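Local coordinates for protein glycosyltransferase Gtf1 (Streptococcus pneumoniae, PDB 4PQG) that belongs to the GT-B class of glycosyltransferases, carries an extended antiparallel beta-sheet domain and binds uridine-5'-diphosphate, at residues 54-58 and 82-86; 105-110 and 122-128; 143-147 and 158-162; 233-237 and 271-275. All blocks are in the same frame, centred on the assembly; numbering follows the deposited sequence.

Contact 1 of 4, residues 54-58 and 82-86; sequences DNIQH and IAPTS
Asn55 reaches Ala83 and Thr85 with its amide nitrogen while its amide oxygen turns back to its own chain. ND2 spends one hydrogen on Ala83 O at 2.8 Å and the other on Thr85 OG1 at 3.1 Å; that hydroxyl is also hydrogen-bonded to Phe150 O. OD1 meanwhile takes Gln57 N at 3.0 Å, the donor standing 47° above the carbonyl plane, and receives a water as well. This makes Asn55 the N-cap of helix 56-63, and asparagine suits the place because one flat group both caps the helix and holds a loop. The helix belongs to the Rossmann-like half of the GT-B fold, and the loop 82-86 runs irregularly across its first turn, on the way to helix 89-93. Ile56 sends CG2 to Ile82 CD1, an apolar touch at 4.0 Å that Trp72 of strand 70-72 extends. Gln57 bends at its second torsion (chi2 -80°), which lays the amide against the Pro84 ring, with OE1 3.3 Å from Pro84 CA, while NE2 goes to Asp67. His58 meets the loop edge-on: NE2 accepts the backbone N of Thr85 at 3.0 Å in an almost straight bond, 176° at the hydrogen. One face of the imidazole is covered by Asn55 CB, 3.5 Å above its plane.

Contact 2 of 4, residues 105-110 and 122-128; sequences KNGKVL and TCYLVDE
Val109 lies beside the Tyr124 ring, both side chains pointing the same way; CG2 approaches CE1 obliquely at 3.9 Å, and His135 of the next strand stacks on the ring. At the other flat group, the Glu128 carboxylate, the extended chain of Lys108 crosses the Glu128 side chain obliquely, Lys108 CE 3.4 Å from Glu128 OE1; the two charges remain too far apart for a salt bridge, though they probably still attract. The segments belong to, or border, an antiparallel beta meander, in which strand 109-114 pairs with 119-125 and is joined to 100-106 by a type II' turn from Asn106 to Val109. Gly107 takes the second position of that turn, where its positive phi (61°) comes easily to a residue without a side chain. Val109 and Tyr124 form a non-hydrogen-bonded pair. The next pair, Leu110 and Cys123, is hydrogen-bonded in both directions, Leu110 N to Cys123 O at 2.8 Å and Cys123 N to Leu110 O at 2.6 Å. On their face of the sheet Leu110 CB meets Leu125 CD1 at 4.1 Å, and Val89 of helix 89-93 packs on both leucines, which explains the apolar choice. Just before the turn, Lys105 extends its chain until a bend at chi4 (-65°) brings NZ to two carbonyls, Glu128 O at 2.6 Å and Gly107 O at 2.8 Å.

Contact 3 of 4, residues 143-147 and 158-162; sequences NLIRK and EYFAP
Phe160 packs firmly against Leu144 and the stem of Lys147, whereas Asn143 and Pro162, at the other end of the pair, meet nearer the solvent, with Pro162 exposed. Leu144 CD2 stands straight above the centre of the Phe160 ring, 4.0 Å from its centroid, a CH-pi contact over one face. The aliphatic stem of Lys147 passes obliquely by the same ring, CG lying 3.7 Å from CE2, so that a long flexible chain gives apolar cover before its ammonium group emerges. There a water bridges Lys147 NZ to Glu158 OE1, sitting at the edge of the Phe160 ring in its plane; the carboxylate also has Tyr149 and, through OE2, Arg172 as partners. The backbones form the beta hairpin of strands 143-150 and 154-163, inside the extended beta-sheet domain. Lys147 and Glu158 form a hydrogen-bonded pair, with Lys147 N to Glu158 O at 2.8 Å and Glu158 N to Lys147 O at 2.7 Å. Further along, a classic beta bulge puts both Ile145 and Arg146 opposite Tyr138 of the neighbouring strand. The ladder relaxes here: Phe160 N still donates to Ile145 O, but at 3.2 Å and from 56° above the carbonyl plane. On the opposite face Arg146 runs beside Tyr159, Arg146 CD 3.5 Å from Tyr159 CE1, and the guanidinium continues to a salt bridge with Asp148. At the outer end Asn143 ND2 touches Pro162 CG at 3.6 Å, the two side chains crossing at about a right angle.

Contact 4 of 4, residues 233-237 and 271-275; sequences GQVVF and DYQFT
Tyr272 turns the edge of its ring into the face of Phe237, a T-shaped pair with centroids 5.2 Å apart and planes at 71°. The atom that does the touching is Tyr272 CE2, which stands 3.8 Å above the Phe237 plane, close to the ring centre. The tyrosine extends straight across to the other helix, and there it finds Gly233, whose missing side chain lets CE2 come within 3.7 Å of Gly233 C. Farther out, Tyr272 OH passes over the first turn of helix 233-240, 3.2 Å from Gln234 CA. The planes of the Gln234 amide and the phenol ring are nearly parallel, 2° apart, although the two side chains cross at about a right angle; a water in the plane of the phenol lies 3.0 Å from Tyr272 OH and makes a weak bond to Gln234 OE1. Tyrosine suits the place: its ring edge packs on Phe237 and Gly233, and its hydroxyl meets a water beside the exposed Gln234. Gln273 meets the far end of Phe237 with carbon alone, Gln273 CA lying 3.6 Å from Phe237 CZ, while its NE2 turns away to Tyr269 O. The two helical segments, their axes 10.8 Å apart and inclined at 41°, flank the parallel sheet of the Rossmann-like N-terminal domain: Phe237 rests on Leu226 of strand 223-226 and on Leu245 and Val247 of strand 244-248, and Val235 packs on helix 205-215.

In the fold
Contact 4 is buried and contact 3 lies at the surface, with contacts 1 and 2 partly buried between these extremes. Contacts 2 and 3 belong to the same antiparallel sheet, about 19 Å apart between centres, and are carried by backbone ladders. Contacts 1 and 4 involve helices of the Rossmann-like domain, about 31 Å apart between centres: the first relies on polar side chains binding a loop, the last on aromatic rings and a glycine. Contact 1 touches contact 2, one of the places where the two parts of the fold meet, with Thr85 CG2 3.9 Å from Val126 CG2. Contacts 2 and 4 lie on opposite sides of the chain's centre.

Contact 1 of 4, residues 54-58 and 82-86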
loop_
_atom_site.group_PDB
_atom_site.type_symbol
_atom_site.label_atom_id
_atom_site.label_comp_id
_atom_site.label_asym_id
_atom_site.label_seq_id
_atom_site.Cartn_x
_atom_site.Cartn_y
_atom_site.Cartn_z
ATOM N N ASP A 54 12.024 -8.523 -3.505
ATOM C CA ASP A 54 12.244 -8.546 -2.067
ATOM C C ASP A 54 11.662 -9.810 -1.481
ATOM O O ASP A 54 10.733 -10.375 -2.053
ATOM C CB ASP A 54 11.503 -7.373 -1.425
ATOM C CG ASP A 54 12.134 -6.043 -1.756
ATOM O OD1 ASP A 54 13.223 -5.774 -1.222
ATOM O OD2 ASP A 54 11.552 -5.303 -2.566
ATOM N N ASN A 55 12.178 -10.224 -0.326
ATOM C CA ASN A 55 11.492 -11.197 0.511
ATOM C C ASN A 55 10.194 -10.547 1.019
ATOM O O ASN A 55 10.245 -9.523 1.683
ATOM C CB ASN A 55 12.393 -11.594 1.695
ATOM C CG ASN A 55 11.755 -12.630 2.610
ATOM O OD1 ASN A 55 10.540 -12.852 2.580
ATOM N ND2 ASN A 55 12.587 -13.281 3.432
ATOM N N ILE A 56 9.032 -11.135 0.714
ATOM C CA ILE A 56 7.767 -10.515 1.098
ATOM C C ILE A 56 7.669 -10.239 2.614
ATOM O O ILE A 56 7.042 -9.265 3.036
ATOM C CB ILE A 56 6.520 -11.287 0.543
ATOM C CG1 ILE A 56 5.271 -10.380 0.575
ATOM C CG2 ILE A 56 6.310 -12.620 1.275
ATOM C CD1 ILE A 56 4.003 -10.997 0.006
ATOM N N GLN A 57 8.316 -11.080 3.425
ATOM C CA GLN A 57 8.303 -10.907 4.866
ATOM C C GLN A 57 8.947 -9.568 5.259
ATOM O O GLN A 57 8.515 -8.909 6.205
ATOM C CB GLN A 57 9.021 -12.071 5.560
ATOM C CG GLN A 57 8.871 -12.058 7.083
ATOM C CD GLN A 57 9.822 -11.091 7.760
ATOM O OE1 GLN A 57 10.819 -10.688 7.174
ATOM N NE2 GLN A 57 9.515 -10.711 9.002
ATOM N N HIS A 58 9.990 -9.174 4.549
ATOM C CA HIS A 58 10.634 -7.890 4.845
ATOM C C HIS A 58 9.662 -6.756 4.672
ATOM O O HIS A 58 9.647 -5.812 5.458
ATOM C CB HIS A 58 11.857 -7.685 3.974
ATOM C CG HIS A 58 12.916 -8.733 4.158
ATOM N ND1 HIS A 58 13.937 -8.875 3.305
ATOM C CD2 HIS A 58 13.077 -9.717 5.135
ATOM C CE1 HIS A 58 14.728 -9.886 3.726
ATOM N NE2 HIS A 58 14.198 -10.399 4.837
ATOM N N ILE A 82 6.482 -18.013 6.033
ATOM C CA ILE A 82 6.818 -16.600 5.892
ATOM C C ILE A 82 7.848 -16.258 6.965
ATOM O O ILE A 82 7.571 -16.411 8.153
ATOM C CB ILE A 82 5.563 -15.704 6.054
ATOM C CG1 ILE A 82 4.525 -16.003 4.955
ATOM C CG2 ILE A 82 5.937 -14.222 6.053
ATOM C CD1 ILE A 82 5.003 -15.687 3.543
ATOM N N ALA A 83 9.024 -15.797 6.542
ATOM C CA ALA A 83 10.160 -15.576 7.451
ATOM C C ALA A 83 11.175 -14.587 6.870
ATOM O O ALA A 83 11.255 -14.435 5.669
ATOM C CB ALA A 83 10.846 -16.906 7.752
ATOM N N PRO A 84 11.963 -13.920 7.729
ATOM C CA PRO A 84 13.058 -13.073 7.251
ATOM C C PRO A 84 14.143 -13.877 6.536
ATOM O O PRO A 84 14.271 -15.083 6.785
ATOM C CB PRO A 84 13.642 -12.481 8.540
ATOM C CG PRO A 84 12.579 -12.633 9.580
ATOM C CD PRO A 84 11.789 -13.842 9.195
ATOM N N THR A 85 14.905 -13.222 5.664
ATOM C CA THR A 85 16.070 -13.834 5.032
ATOM C C THR A 85 17.158 -14.026 6.080
ATOM O O THR A 85 17.525 -13.080 6.777
ATOM C CB THR A 85 16.619 -13.002 3.846
ATOM O OG1 THR A 85 15.642 -12.953 2.790
ATOM C CG2 THR A 85 17.910 -13.616 3.294
ATOM N N SER A 86 17.647 -15.259 6.209
ATOM C CA SER A 86 18.756 -15.552 7.125
ATOM C C SER A 86 19.850 -16.383 6.463
ATOM O O SER A 86 20.873 -16.673 7.079
ATOM C CB SER A 86 18.251 -16.229 8.393
ATOM O OG SER A 86 17.503 -17.386 8.082
HETATM O O HOH W 1 9.061 -15.155 3.197
#

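Contact 2 of 4, residues 105-110 and 122-128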
loop_
_atom_site.group_PDB
_atom_site.type_symbol
_atom_site.label_atom_id
_atom_site.label_comp_id
_atom_site.label_asym_id
_atom_site.label_seq_id
_atom_site.Cartn_x
_atom_site.Cartn_y
_atom_site.Cartn_z
ATOM N N LYS A 105 32.647 -6.461 -4.694
ATOM C CA LYS A 105 31.507 -5.901 -3.994
ATOM C C LYS A 105 31.232 -4.487 -4.485
ATOM O O LYS A 105 32.155 -3.729 -4.785
ATOM C CB LYS A 105 31.744 -5.913 -2.493
ATOM C CG LYS A 105 30.485 -5.778 -1.663
ATOM C CD LYS A 105 30.814 -5.987 -0.198
ATOM C CE LYS A 105 29.588 -5.846 0.679
ATOM N NZ LYS A 105 29.037 -4.460 0.647
ATOM N N ASN A 106 29.950 -4.163 -4.587
ATOM C CA ASN A 106 29.490 -2.852 -4.993
ATOM C C ASN A 106 28.142 -2.641 -4.318
ATOM O O ASN A 106 27.105 -3.049 -4.848
ATOM C CB ASN A 106 29.366 -2.784 -6.514
ATOM C CG ASN A 106 29.232 -1.366 -7.036
ATOM O OD1 ASN A 106 28.650 -0.494 -6.385
ATOM N ND2 ASN A 106 29.771 -1.128 -8.229
ATOM N N GLY A 107 28.170 -2.033 -3.132
ATOM C CA GLY A 107 26.978 -1.895 -2.296
ATOM C C GLY A 107 26.425 -3.261 -1.917
ATOM O O GLY A 107 27.145 -4.098 -1.360
ATOM N N LYS A 108 25.155 -3.489 -2.249
ATOM C CA LYS A 108 24.455 -4.752 -1.954
ATOM C C LYS A 108 24.757 -5.864 -2.976
ATOM O O LYS A 108 24.289 -6.997 -2.825
ATOM C CB LYS A 108 22.942 -4.514 -1.923
ATOM C CG LYS A 108 22.443 -3.702 -0.742
ATOM C CD LYS A 108 20.969 -3.381 -0.895
ATOM C CE LYS A 108 20.450 -2.634 0.318
ATOM N NZ LYS A 108 18.988 -2.407 0.188
ATOM N N VAL A 109 25.512 -5.535 -4.024
ATOM C CA VAL A 109 25.777 -6.473 -5.104
ATOM C C VAL A 109 27.155 -7.128 -4.927
ATOM O O VAL A 109 28.190 -6.463 -5.048
ATOM C CB VAL A 109 25.639 -5.789 -6.469
ATOM C CG1 VAL A 109 25.822 -6.788 -7.601
ATOM C CG2 VAL A 109 24.281 -5.088 -6.576
ATOM N N LEU A 110 27.155 -8.418 -4.585
ATOM C CA LEU A 110 28.393 -9.179 -4.405
ATOM C C LEU A 110 28.555 -10.223 -5.500
ATOM O O LEU A 110 27.769 -11.174 -5.601
ATOM C CB LEU A 110 28.439 -9.835 -3.021
ATOM C CG LEU A 110 29.726 -10.557 -2.585
ATOM C CD1 LEU A 110 30.840 -9.566 -2.233
ATOM C CD2 LEU A 110 29.465 -11.478 -1.396
ATOM N N THR A 122 26.216 -13.917 -8.726
ATOM C CA THR A 122 25.979 -12.592 -8.159
ATOM C C THR A 122 24.986 -12.716 -7.010
ATOM O O THR A 122 23.856 -13.198 -7.195
ATOM C CB THR A 122 25.490 -11.598 -9.229
ATOM O OG1 THR A 122 26.371 -11.649 -10.358
ATOM C CG2 THR A 122 25.440 -10.171 -8.673
ATOM N N CYS A 123 25.425 -12.318 -5.819
ATOM C CA CYS A 123 24.571 -12.290 -4.646
ATOM C C CYS A 123 24.033 -10.893 -4.400
ATOM O O CYS A 123 24.771 -9.893 -4.484
ATOM C CB CYS A 123 25.316 -12.768 -3.397
ATOM S SG CYS A 123 25.900 -14.480 -3.458
ATOM N N TYR A 124 22.746 -10.836 -4.084
ATOM C CA TYR A 124 22.090 -9.593 -3.729
ATOM C C TYR A 124 21.810 -9.600 -2.240
ATOM O O TYR A 124 20.927 -10.307 -1.747
ATOM C CB TYR A 124 20.832 -9.370 -4.581
ATOM C CG TYR A 124 21.174 -9.125 -6.039
ATOM C CD1 TYR A 124 21.307 -7.828 -6.539
ATOM C CD2 TYR A 124 21.423 -10.195 -6.907
ATOM C CE1 TYR A 124 21.639 -7.605 -7.875
ATOM C CE2 TYR A 124 21.766 -9.981 -8.235
ATOM C CZ TYR A 124 21.874 -8.690 -8.712
ATOM O OH TYR A 124 22.200 -8.489 -10.034
ATOM N N LEU A 125 22.602 -8.813 -1.524
ATOM C CA LEU A 125 22.598 -8.788 -0.070
ATOM C C LEU A 125 21.432 -7.995 0.478
ATOM O O LEU A 125 21.019 -7.004 -0.133
ATOM C CB LEU A 125 23.918 -8.189 0.449
ATOM C CG LEU A 125 25.184 -8.949 0.048
ATOM C CD1 LEU A 125 26.367 -7.994 -0.035
ATOM C CD2 LEU A 125 25.454 -10.099 1.008
ATOM N N VAL A 126 20.907 -8.434 1.624
ATOM C CA VAL A 126 19.850 -7.710 2.322
ATOM C C VAL A 126 20.433 -6.369 2.763
ATOM O O VAL A 126 19.810 -5.326 2.583
ATOM C CB VAL A 126 19.334 -8.485 3.566
ATOM C CG1 VAL A 126 18.235 -7.721 4.299
ATOM C CG2 VAL A 126 18.806 -9.851 3.170
ATOM N N ASP A 127 21.649 -6.426 3.305
ATOM C CA ASP A 127 22.312 -5.283 3.930
ATOM C C ASP A 127 23.766 -5.252 3.445
ATOM O O ASP A 127 24.502 -6.235 3.603
ATOM C CB ASP A 127 22.241 -5.457 5.452
ATOM C CG ASP A 127 22.750 -4.241 6.232
ATOM O OD1 ASP A 127 23.766 -3.619 5.848
ATOM O OD2 ASP A 127 22.127 -3.931 7.267
ATOM N N GLU A 128 24.166 -4.125 2.850
ATOM C CA GLU A 128 25.535 -3.935 2.317
ATOM C C GLU A 128 26.631 -4.352 3.297
ATOM O O GLU A 128 27.699 -4.784 2.880
ATOM C CB GLU A 128 25.792 -2.476 1.906
ATOM C CG GLU A 128 24.771 -1.855 0.966
ATOM C CD GLU A 128 23.602 -1.180 1.684
ATOM O OE1 GLU A 128 22.932 -1.816 2.534
ATOM O OE2 GLU A 128 23.336 0.002 1.375
HETATM O O HOH W 2 17.483 -5.032 1.601
#

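Contact 3 of 4, residues 143-147 and 158-162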
loop_
_atom_site.group_PDB
_atom_site.type_symbol
_atom_site.label_atom_id
_atom_site.label_comp_id
_atom_site.label_asym_id
_atom_site.label_seq_id
_atom_site.Cartn_x
_atom_site.Cartn_y
_atom_site.Cartn_z
ATOM N N ASN A 143 25.790 -15.903 -19.876
ATOM C CA ASN A 143 24.335 -16.103 -19.865
ATOM C C ASN A 143 23.743 -16.513 -18.518
ATOM O O ASN A 143 24.180 -17.482 -17.896
ATOM C CB ASN A 143 23.927 -17.109 -20.933
ATOM C CG ASN A 143 24.250 -16.627 -22.332
ATOM O OD1 ASN A 143 24.017 -15.463 -22.675
ATOM N ND2 ASN A 143 24.791 -17.521 -23.147
ATOM N N LEU A 144 22.745 -15.754 -18.092
ATOM C CA LEU A 144 22.011 -16.030 -16.871
ATOM C C LEU A 144 21.179 -17.299 -17.039
ATOM O O LEU A 144 20.370 -17.402 -17.943
ATOM C CB LEU A 144 21.118 -14.848 -16.536
ATOM C CG LEU A 144 20.186 -14.924 -15.331
ATOM C CD1 LEU A 144 20.963 -15.051 -14.042
ATOM C CD2 LEU A 144 19.353 -13.647 -15.312
ATOM N N ILE A 145 21.381 -18.242 -16.134
ATOM C CA ILE A 145 20.826 -19.583 -16.218
ATOM C C ILE A 145 19.815 -19.863 -15.091
ATOM O O ILE A 145 18.866 -20.596 -15.276
ATOM C CB ILE A 145 22.005 -20.606 -16.223
ATOM C CG1 ILE A 145 22.763 -20.536 -17.558
ATOM C CG2 ILE A 145 21.570 -22.040 -15.935
ATOM C CD1 ILE A 145 21.861 -20.525 -18.781
ATOM N N ARG A 146 20.034 -19.297 -13.916
ATOM C CA ARG A 146 19.170 -19.571 -12.767
ATOM C C ARG A 146 19.266 -18.443 -11.763
ATOM O O ARG A 146 20.352 -17.868 -11.552
ATOM C CB ARG A 146 19.538 -20.903 -12.089
ATOM C CG ARG A 146 18.470 -21.433 -11.122
ATOM C CD ARG A 146 18.845 -22.819 -10.582
ATOM N NE ARG A 146 19.415 -22.807 -9.235
ATOM C CZ ARG A 146 20.165 -23.781 -8.707
ATOM N NH1 ARG A 146 20.492 -24.869 -9.406
ATOM N NH2 ARG A 146 20.600 -23.664 -7.464
ATOM N N LYS A 147 18.120 -18.119 -11.169
ATOM C CA LYS A 147 18.039 -17.244 -10.010
ATOM C C LYS A 147 17.373 -17.975 -8.864
ATOM O O LYS A 147 16.281 -18.546 -9.030
ATOM C CB LYS A 147 17.214 -15.989 -10.306
ATOM C CG LYS A 147 17.845 -14.994 -11.248
ATOM C CD LYS A 147 17.103 -13.663 -11.200
ATOM C CE LYS A 147 17.421 -12.809 -12.424
ATOM N NZ LYS A 147 16.614 -11.546 -12.499
ATOM N N GLU A 158 14.222 -19.504 -10.498
ATOM C CA GLU A 158 13.848 -19.109 -11.835
ATOM C C GLU A 158 14.891 -19.619 -12.810
ATOM O O GLU A 158 16.091 -19.479 -12.571
ATOM C CB GLU A 158 13.752 -17.590 -11.960
ATOM C CG GLU A 158 12.585 -16.970 -11.218
ATOM C CD GLU A 158 12.545 -15.468 -11.383
ATOM O OE1 GLU A 158 13.605 -14.820 -11.257
ATOM O OE2 GLU A 158 11.445 -14.937 -11.631
ATOM N N TYR A 159 14.406 -20.146 -13.930
ATOM C CA TYR A 159 15.236 -20.734 -14.964
ATOM C C TYR A 159 15.132 -19.905 -16.237
ATOM O O TYR A 159 14.032 -19.514 -16.636
ATOM C CB TYR A 159 14.836 -22.192 -15.214
ATOM C CG TYR A 159 14.897 -23.021 -13.947
ATOM C CD1 TYR A 159 16.105 -23.549 -13.493
ATOM C CD2 TYR A 159 13.753 -23.229 -13.176
ATOM C CE1 TYR A 159 16.160 -24.301 -12.321
ATOM C CE2 TYR A 159 13.797 -23.967 -12.004
ATOM C CZ TYR A 159 14.995 -24.504 -11.588
ATOM O OH TYR A 159 15.030 -25.227 -10.429
ATOM N N PHE A 160 16.295 -19.616 -16.824
ATOM C CA PHE A 160 16.420 -18.745 -17.985
ATOM C C PHE A 160 17.204 -19.421 -19.106
ATOM O O PHE A 160 18.088 -20.236 -18.849
ATOM C CB PHE A 160 17.185 -17.465 -17.624
ATOM C CG PHE A 160 16.521 -16.611 -16.583
ATOM C CD1 PHE A 160 15.831 -15.464 -16.947
ATOM C CD2 PHE A 160 16.624 -16.929 -15.235
ATOM C CE1 PHE A 160 15.244 -14.649 -15.985
ATOM C CE2 PHE A 160 16.036 -16.125 -14.268
ATOM C CZ PHE A 160 15.344 -14.984 -14.644
ATOM N N ALA A 161 16.882 -19.058 -20.346
ATOM C CA ALA A 161 17.667 -19.468 -21.513
ATOM C C ALA A 161 17.882 -18.261 -22.449
ATOM O O ALA A 161 17.038 -17.359 -22.514
ATOM C CB ALA A 161 16.984 -20.610 -22.248
ATOM N N PRO A 162 19.023 -18.233 -23.165
ATOM C CA PRO A 162 19.371 -17.072 -23.990
ATOM C C PRO A 162 18.588 -17.022 -25.294
ATOM O O PRO A 162 18.402 -18.052 -25.939
ATOM C CB PRO A 162 20.868 -17.282 -24.295
ATOM C CG PRO A 162 21.306 -18.434 -23.450
ATOM C CD PRO A 162 20.080 -19.255 -23.204
HETATM O O HOH W 3 13.812 -12.466 -12.663
#

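Contact 4 of 4, residues 233-237 and 271-275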
loop_
_atom_site.group_PDB
_atom_site.type_symbol
_atom_site.label_atom_id
_atom_site.label_comp_id
_atom_site.label_asym_id
_atom_site.label_seq_id
_atom_site.Cartn_x
_atom_site.Cartn_y
_atom_site.Cartn_z
ATOM N N GLY A 233 -11.136 -11.326 -9.304
ATOM C CA GLY A 233 -12.479 -11.018 -8.785
ATOM C C GLY A 233 -13.516 -12.120 -8.871
ATOM O O GLY A 233 -14.163 -12.458 -7.884
ATOM N N GLN A 234 -13.692 -12.667 -10.057
ATOM C CA GLN A 234 -14.685 -13.691 -10.274
ATOM C C GLN A 234 -14.447 -14.926 -9.413
ATOM O O GLN A 234 -15.382 -15.461 -8.809
ATOM C CB GLN A 234 -14.669 -14.089 -11.726
ATOM C CG GLN A 234 -15.745 -15.084 -12.101
ATOM C CD GLN A 234 -15.950 -15.106 -13.585
ATOM O OE1 GLN A 234 -15.649 -14.124 -14.274
ATOM N NE2 GLN A 234 -16.457 -16.220 -14.100
ATOM N N VAL A 235 -13.190 -15.373 -9.385
ATOM C CA VAL A 235 -12.777 -16.562 -8.624
ATOM C C VAL A 235 -12.928 -16.333 -7.120
ATOM O O VAL A 235 -13.402 -17.212 -6.394
ATOM C CB VAL A 235 -11.320 -16.953 -8.971
ATOM C CG1 VAL A 235 -10.830 -18.033 -8.033
ATOM C CG2 VAL A 235 -11.241 -17.422 -10.424
ATOM N N VAL A 236 -12.532 -15.154 -6.648
ATOM C CA VAL A 236 -12.741 -14.791 -5.243
ATOM C C VAL A 236 -14.250 -14.757 -4.886
ATOM O O VAL A 236 -14.673 -15.324 -3.870
ATOM C CB VAL A 236 -12.035 -13.450 -4.901
ATOM C CG1 VAL A 236 -12.361 -12.987 -3.485
ATOM C CG2 VAL A 236 -10.537 -13.604 -5.048
ATOM N N PHE A 237 -15.045 -14.111 -5.738
ATOM C CA PHE A 237 -16.487 -13.995 -5.548
ATOM C C PHE A 237 -17.125 -15.375 -5.444
ATOM O O PHE A 237 -17.868 -15.651 -4.494
ATOM C CB PHE A 237 -17.150 -13.168 -6.676
ATOM C CG PHE A 237 -17.274 -11.686 -6.368
ATOM C CD1 PHE A 237 -18.474 -11.012 -6.602
ATOM C CD2 PHE A 237 -16.195 -10.966 -5.844
ATOM C CE1 PHE A 237 -18.608 -9.658 -6.313
ATOM C CE2 PHE A 237 -16.323 -9.602 -5.556
ATOM C CZ PHE A 237 -17.534 -8.948 -5.791
ATOM N N ASP A 271 -15.795 -1.745 -10.658
ATOM C CA ASP A 271 -16.799 -2.043 -11.658
ATOM C C ASP A 271 -17.308 -3.474 -11.541
ATOM O O ASP A 271 -18.528 -3.728 -11.627
ATOM C CB ASP A 271 -16.246 -1.810 -13.064
ATOM C CG ASP A 271 -17.260 -2.110 -14.124
ATOM O OD1 ASP A 271 -18.281 -1.382 -14.177
ATOM O OD2 ASP A 271 -17.055 -3.084 -14.886
ATOM N N TYR A 272 -16.377 -4.410 -11.367
ATOM C CA TYR A 272 -16.758 -5.816 -11.253
ATOM C C TYR A 272 -17.607 -6.054 -10.001
ATOM O O TYR A 272 -18.677 -6.674 -10.066
ATOM C CB TYR A 272 -15.530 -6.758 -11.244
ATOM C CG TYR A 272 -15.989 -8.201 -11.157
ATOM C CD1 TYR A 272 -16.414 -8.874 -12.298
ATOM C CD2 TYR A 272 -16.071 -8.863 -9.925
ATOM C CE1 TYR A 272 -16.872 -10.179 -12.234
ATOM C CE2 TYR A 272 -16.527 -10.173 -9.850
ATOM C CZ TYR A 272 -16.931 -10.815 -11.009
ATOM O OH TYR A 272 -17.386 -12.100 -10.971
ATOM N N GLN A 273 -17.109 -5.579 -8.862
ATOM C CA GLN A 273 -17.781 -5.799 -7.588
ATOM C C GLN A 273 -19.181 -5.168 -7.535
ATOM O O GLN A 273 -20.106 -5.757 -6.961
ATOM C CB GLN A 273 -16.927 -5.321 -6.410
ATOM C CG GLN A 273 -15.520 -5.896 -6.363
ATOM C CD GLN A 273 -14.501 -5.007 -7.074
ATOM O OE1 GLN A 273 -14.578 -4.779 -8.287
ATOM N NE2 GLN A 273 -13.547 -4.500 -6.315
ATOM N N PHE A 274 -19.337 -4.000 -8.162
ATOM C CA PHE A 274 -20.600 -3.254 -8.163
ATOM C C PHE A 274 -21.603 -3.896 -9.131
ATOM O O PHE A 274 -22.794 -4.035 -8.807
ATOM C CB PHE A 274 -20.360 -1.759 -8.514
ATOM C CG PHE A 274 -19.613 -0.982 -7.447
ATOM C CD1 PHE A 274 -19.375 -1.530 -6.185
ATOM C CD2 PHE A 274 -19.188 0.318 -7.695
ATOM C CE1 PHE A 274 -18.713 -0.802 -5.206
ATOM C CE2 PHE A 274 -18.535 1.064 -6.720
ATOM C CZ PHE A 274 -18.287 0.502 -5.470
ATOM N N THR A 275 -21.116 -4.326 -10.297
ATOM C CA THR A 275 -21.928 -5.080 -11.270
ATOM C C THR A 275 -22.527 -6.327 -10.615
ATOM O O THR A 275 -23.706 -6.640 -10.806
ATOM C CB THR A 275 -21.080 -5.483 -12.502
ATOM O OG1 THR A 275 -20.630 -4.294 -13.165
ATOM C CG2 THR A 275 -21.885 -6.335 -13.486
HETATM O O HOH W 4 -18.062 -12.806 -13.829
#